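Glycine cleavage system H protein 1 (Mycobacterium marinum, PDB 3TZU) probably shuttles the methylamine group of glycine from the P protein to the T protein of the glycine cleavage system on a covalently bound lipoyl cofactor. Local coordinates at residues Gly87-Asn93 against Gly111-Gln117. Sequence-based numbering, arbitrary orientation.
Sequences GQIVEVN and GWLYSVQ
Strand 88-92 pairs antiparallel with strand 114-117 at one margin of the five-stranded sheet of the lipoyl-binding fold, and a classic beta bulge interrupts the pairing halfway. Gln-88 and Gln-117 form a hydrogen-bonded pair, its firmer half running from Gln-117 N to Gln-88 O at 2.8 Å; a water joins the longer half by accepting from Gln-88 N and donating to Gln-117 O. At the bulge Val-90 and Glu-91 both face Ser-115, whose O takes a nearly straight bond from Val-90 N (2.9 Å) and a weak one from Glu-91 N. The register slips by one residue there, yet Ser-115 N still reaches Glu-91 O. Ile-89, Val-92, Tyr-114 and Val-116 share one face of the sheet. On it Ile-89 CD1 lies 3.6 Å from Tyr-114 CD1, the two side chains crossing at about a right angle, while Pro-57 packs against Ile-89 and Val-59 against Val-92. Glu-91 and Ser-115 lie on the other face; here the extended glutamate side chain brings CD to 3.6 Å from CH2 at the edge of the Trp-112 ring.

Past the strand, Asn-93 N donates to Leu-113 O (2.9 Å), and the side chain of this buried asparagine settles over the indole. Its CB sits 3.5 Å above the centroid of the six-membered ring, almost on the normal, a CH-pi contact. With CG anti to the backbone N (chi1 -176°), the amide is carried on across the same face, its plane 27° from that of the indole. OD1 weakly caps Ala-96 N at the start of helix 94-98, while ND2 bonds to Trp-112 O at 2.7 Å, bent to 139° at the hydrogen.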
# COMPACT_ATOMS: atom_id res chain seq x y z
N GLY A 87 -18.54 -16.83 -0.70
CA GLY A 87 -18.82 -17.87 -1.71
C GLY A 87 -17.78 -18.96 -1.84
O GLY A 87 -16.86 -19.06 -1.03
N GLN A 88 -17.92 -19.79 -2.87
CA GLN A 88 -16.99 -20.87 -3.12
C GLN A 88 -15.95 -20.45 -4.16
O GLN A 88 -16.29 -19.86 -5.18
CB GLN A 88 -17.74 -22.12 -3.59
CG GLN A 88 -17.09 -23.41 -3.19
CD GLN A 88 -17.91 -24.64 -3.56
OE1 GLN A 88 -19.14 -24.65 -3.45
NE2 GLN A 88 -17.23 -25.69 -3.97
N ILE A 89 -14.69 -20.76 -3.90
CA ILE A 89 -13.65 -20.54 -4.92
C ILE A 89 -13.74 -21.60 -6.04
O ILE A 89 -13.67 -22.77 -5.77
CB ILE A 89 -12.25 -20.59 -4.33
CG1 ILE A 89 -12.10 -19.59 -3.17
CG2 ILE A 89 -11.23 -20.34 -5.42
CD1 ILE A 89 -12.24 -18.14 -3.56
N VAL A 90 -13.80 -21.13 -7.28
CA VAL A 90 -13.96 -21.95 -8.48
C VAL A 90 -12.67 -22.07 -9.31
O VAL A 90 -12.40 -23.14 -9.85
CB VAL A 90 -15.06 -21.35 -9.38
CG1 VAL A 90 -15.22 -22.16 -10.66
CG2 VAL A 90 -16.36 -21.32 -8.61
N GLU A 91 -11.89 -20.99 -9.41
CA GLU A 91 -10.59 -21.03 -10.10
C GLU A 91 -9.57 -20.13 -9.38
O GLU A 91 -9.97 -19.20 -8.70
CB GLU A 91 -10.75 -20.58 -11.58
CG GLU A 91 -9.60 -21.03 -12.51
CD GLU A 91 -9.76 -20.58 -13.98
OE1 GLU A 91 -10.78 -19.90 -14.33
OE2 GLU A 91 -8.83 -20.92 -14.79
N VAL A 92 -8.28 -20.44 -9.51
CA VAL A 92 -7.17 -19.60 -9.04
C VAL A 92 -6.25 -19.37 -10.23
O VAL A 92 -6.07 -20.28 -11.04
CB VAL A 92 -6.36 -20.23 -7.88
CG1 VAL A 92 -7.20 -20.28 -6.61
CG2 VAL A 92 -5.83 -21.62 -8.24
N ASN A 93 -5.68 -18.17 -10.33
CA ASN A 93 -4.85 -17.83 -11.50
C ASN A 93 -3.42 -18.22 -11.23
O ASN A 93 -2.61 -17.41 -10.83
CB ASN A 93 -4.94 -16.34 -11.85
CG ASN A 93 -4.16 -15.99 -13.13
OD1 ASN A 93 -3.42 -16.82 -13.68
ND2 ASN A 93 -4.35 -14.76 -13.62
N GLY A 111 -3.62 -10.42 -14.70
CA GLY A 111 -3.28 -10.48 -13.29
C GLY A 111 -4.41 -10.75 -12.30
O GLY A 111 -4.21 -10.65 -11.10
N TRP A 112 -5.60 -11.11 -12.79
CA TRP A 112 -6.68 -11.57 -11.90
C TRP A 112 -6.17 -12.71 -11.03
O TRP A 112 -5.26 -13.47 -11.42
CB TRP A 112 -7.88 -12.01 -12.73
CG TRP A 112 -7.64 -13.26 -13.53
CD1 TRP A 112 -7.01 -13.37 -14.77
CD2 TRP A 112 -7.99 -14.62 -13.17
NE1 TRP A 112 -6.95 -14.67 -15.17
CE2 TRP A 112 -7.52 -15.47 -14.26
CE3 TRP A 112 -8.63 -15.21 -12.08
CZ2 TRP A 112 -7.71 -16.85 -14.26
CZ3 TRP A 112 -8.81 -16.60 -12.09
CH2 TRP A 112 -8.36 -17.40 -13.14
N LEU A 113 -6.73 -12.84 -9.83
CA LEU A 113 -6.14 -13.72 -8.81
C LEU A 113 -6.93 -14.99 -8.61
O LEU A 113 -6.35 -16.05 -8.40
CB LEU A 113 -6.01 -12.97 -7.48
CG LEU A 113 -5.02 -11.79 -7.44
CD1 LEU A 113 -4.93 -11.17 -6.03
CD2 LEU A 113 -3.65 -12.19 -7.94
N TYR A 114 -8.26 -14.88 -8.63
CA TYR A 114 -9.15 -16.04 -8.46
C TYR A 114 -10.56 -15.73 -8.95
O TYR A 114 -10.87 -14.60 -9.29
CB TYR A 114 -9.16 -16.56 -6.99
CG TYR A 114 -9.77 -15.64 -5.94
CD1 TYR A 114 -11.14 -15.57 -5.76
CD2 TYR A 114 -8.96 -14.87 -5.10
CE1 TYR A 114 -11.70 -14.74 -4.79
CE2 TYR A 114 -9.52 -14.03 -4.14
CZ TYR A 114 -10.89 -13.97 -3.99
OH TYR A 114 -11.47 -13.15 -3.04
N SER A 115 -11.40 -16.75 -9.03
CA SER A 115 -12.82 -16.55 -9.31
C SER A 115 -13.61 -17.20 -8.21
O SER A 115 -13.24 -18.28 -7.71
CB SER A 115 -13.21 -17.12 -10.67
OG SER A 115 -13.43 -18.51 -10.60
N VAL A 116 -14.70 -16.54 -7.84
CA VAL A 116 -15.57 -16.99 -6.76
C VAL A 116 -17.01 -17.10 -7.29
O VAL A 116 -17.38 -16.35 -8.20
CB VAL A 116 -15.49 -16.02 -5.53
CG1 VAL A 116 -15.75 -14.57 -5.94
CG2 VAL A 116 -16.43 -16.45 -4.42
N GLN A 117 -17.78 -18.04 -6.75
CA GLN A 117 -19.22 -18.15 -7.05
C GLN A 117 -19.95 -17.51 -5.87
O GLN A 117 -19.98 -18.09 -4.81
CB GLN A 117 -19.60 -19.63 -7.24
CG GLN A 117 -21.08 -19.95 -7.42
CD GLN A 117 -21.54 -19.76 -8.85
OE1 GLN A 117 -21.73 -20.72 -9.57
NE2 GLN A 117 -21.73 -18.52 -9.25
O HOH W 1 -20.77 -20.59 -4.32